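Local coordinates for putative O-acetylhomoserine (Thiol)-lyase (PDB 4OC9), which probably uses pyridoxal phosphate to make homocysteine from O-acetylhomoserine and sulfide, as O-acetylhomoserine sulfhydrylases do, at residues A237-D242 with N249-D254. Numbering follows the deposited sequence.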
loop_
_atom_site.group_PDB
_atom_site.type_symbol
_atom_site.label_atom_id
_atom_site.label_comp_id
_atom_site.label_asym_id
_atom_site.label_seq_id
_atom_site.Cartn_x
_atom_site.Cartn_y
_atom_site.Cartn_z
ATOM N N ALA D 237 28.984 -24.086 12.275
ATOM C CA ALA D 237 28.762 -22.804 11.601
ATOM C C ALA D 237 28.729 -21.666 12.622
ATOM O O ALA D 237 29.104 -20.541 12.317
ATOM C CB ALA D 237 27.481 -22.845 10.812
ATOM N N PHE D 238 28.325 -21.957 13.848
ATOM C CA PHE D 238 28.268 -20.934 14.910
ATOM C C PHE D 238 29.516 -20.890 15.811
ATOM O O PHE D 238 29.578 -20.134 16.784
ATOM C CB PHE D 238 27.020 -21.165 15.793
ATOM C CG PHE D 238 25.722 -21.011 15.059
ATOM C CD1 PHE D 238 25.121 -19.760 14.953
ATOM C CD2 PHE D 238 25.112 -22.091 14.451
ATOM C CE1 PHE D 238 23.929 -19.594 14.264
ATOM C CE2 PHE D 238 23.919 -21.928 13.752
ATOM C CZ PHE D 238 23.327 -20.687 13.663
ATOM N N ASN D 239 30.540 -21.649 15.440
ATOM C CA ASN D 239 31.780 -21.733 16.231
ATOM C C ASN D 239 33.060 -21.777 15.427
ATOM O O ASN D 239 34.070 -22.266 15.904
ATOM C CB ASN D 239 31.676 -23.011 17.086
ATOM C CG ASN D 239 30.552 -22.939 18.091
ATOM O OD1 ASN D 239 30.625 -22.174 19.056
ATOM N ND2 ASN D 239 29.536 -23.785 17.916
ATOM N N THR D 240 33.023 -21.283 14.201
ATOM C CA THR D 240 34.186 -21.301 13.358
ATOM C C THR D 240 34.319 -20.007 12.588
ATOM O O THR D 240 33.320 -19.466 12.157
ATOM C CB THR D 240 34.039 -22.397 12.290
ATOM O OG1 THR D 240 33.755 -23.650 12.902
ATOM C CG2 THR D 240 35.284 -22.546 11.417
ATOM N N PRO D 241 35.563 -19.535 12.374
ATOM C CA PRO D 241 35.733 -18.300 11.617
ATOM C C PRO D 241 35.030 -18.439 10.270
ATOM O O PRO D 241 35.172 -19.466 9.606
ATOM C CB PRO D 241 37.248 -18.202 11.426
ATOM C CG PRO D 241 37.823 -18.988 12.543
ATOM C CD PRO D 241 36.853 -20.105 12.802
ATOM N N ASP D 242 34.270 -17.422 9.887
ATOM C CA ASP D 242 33.539 -17.462 8.626
ATOM C C ASP D 242 34.225 -16.585 7.582
ATOM O O ASP D 242 34.414 -15.380 7.803
ATOM C CB ASP D 242 32.094 -17.033 8.877
ATOM C CG ASP D 242 31.204 -17.212 7.662
ATOM O OD1 ASP D 242 31.684 -17.162 6.512
ATOM O OD2 ASP D 242 29.991 -17.397 7.872
ATOM N N ASN D 249 33.831 -15.094 14.012
ATOM C CA ASN D 249 33.355 -16.333 14.630
ATOM C C ASN D 249 32.168 -15.919 15.474
ATOM O O ASN D 249 32.306 -15.147 16.427
ATOM C CB ASN D 249 34.452 -17.035 15.440
ATOM C CG ASN D 249 33.995 -18.377 15.997
ATOM O OD1 ASN D 249 32.826 -18.570 16.320
ATOM N ND2 ASN D 249 34.933 -19.302 16.138
ATOM N N LEU D 250 31.001 -16.423 15.110
ATOM C CA LEU D 250 29.762 -16.067 15.816
ATOM C C LEU D 250 29.733 -16.337 17.306
ATOM O O LEU D 250 29.095 -15.573 18.027
ATOM C CB LEU D 250 28.552 -16.722 15.140
ATOM C CG LEU D 250 28.310 -16.257 13.699
ATOM C CD1 LEU D 250 27.241 -17.072 13.005
ATOM C CD2 LEU D 250 27.986 -14.770 13.650
ATOM N N ASN D 251 30.446 -17.361 17.784
ATOM C CA ASN D 251 30.424 -17.643 19.224
ATOM C C ASN D 251 31.070 -16.530 20.048
ATOM O O ASN D 251 31.011 -16.541 21.271
ATOM C CB ASN D 251 30.996 -19.006 19.574
ATOM C CG ASN D 251 32.478 -19.116 19.307
ATOM O OD1 ASN D 251 33.198 -18.118 19.327
ATOM N ND2 ASN D 251 32.951 -20.344 19.072
ATOM N N THR D 252 31.673 -15.559 19.371
ATOM C CA THR D 252 32.307 -14.414 20.029
ATOM C C THR D 252 31.340 -13.262 20.289
ATOM O O THR D 252 31.667 -12.314 20.993
ATOM C CB THR D 252 33.395 -13.864 19.080
ATOM O OG1 THR D 252 34.355 -14.892 18.862
ATOM C CG2 THR D 252 34.132 -12.558 19.515
ATOM N N LEU D 253 30.140 -13.344 19.716
ATOM C CA LEU D 253 29.162 -12.259 19.841
ATOM C C LEU D 253 28.202 -12.329 20.984
ATOM O O LEU D 253 27.681 -13.381 21.304
ATOM C CB LEU D 253 28.323 -12.180 18.543
ATOM C CG LEU D 253 29.065 -11.986 17.210
ATOM C CD1 LEU D 253 28.081 -12.057 16.051
ATOM C CD2 LEU D 253 29.845 -10.677 17.184
ATOM N N ASP D 254 27.930 -11.171 21.564
ATOM C CA ASP D 254 26.990 -11.083 22.643
ATOM C C ASP D 254 25.667 -10.580 21.997
ATOM O O ASP D 254 25.199 -9.461 22.234
ATOM C CB ASP D 254 27.519 -10.159 23.716
ATOM C CG ASP D 254 26.633 -10.129 24.955
ATOM O OD1 ASP D 254 25.725 -10.982 25.093
ATOM O OD2 ASP D 254 26.863 -9.258 25.809
#
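The amide of Asn249 lies against the Asn239–Thr240 peptide, while that of Asn251 meets the amide of Asn239, their planes 46° apart. Asn249 OD1 is 3.3 Å from Asn239 CA, and Asn249 ND2 gives a weak, bent hydrogen bond to Asn239 O (3.1 Å). The side chains of Asn251 and Asn239 cross at about a right angle. Asn251 ND2 reaches Asn239 OD1 at 3.0 Å on a lone pair in the carbonyl plane, and the acceptor lies almost in the donor's own amide plane. Asn251 CG sits between its backbone N and carbonyl carbon (chi1 67°), which points the amide at Asn239. Beside this polar patch, Leu250 CD1 comes obliquely to the Phe238 ring, 3.9 Å from Phe238 CD1, and both side chains pack on Arg261 of helix 257-270. Asn249 OD1 turns back to accept from Asn251 N at 3.0 Å, an Asx turn leading into the short 3-10 segment 250-252. Asn239 OD1 also receives the backbone N of Asn231, while its ND2 serves Tyr235 O and Leu229 O. Bonds on both atoms fix the rotation of the Asn239 amide, and the link rests on one well-directed amide–amide bond and one weak one, without a salt bridge between the segments.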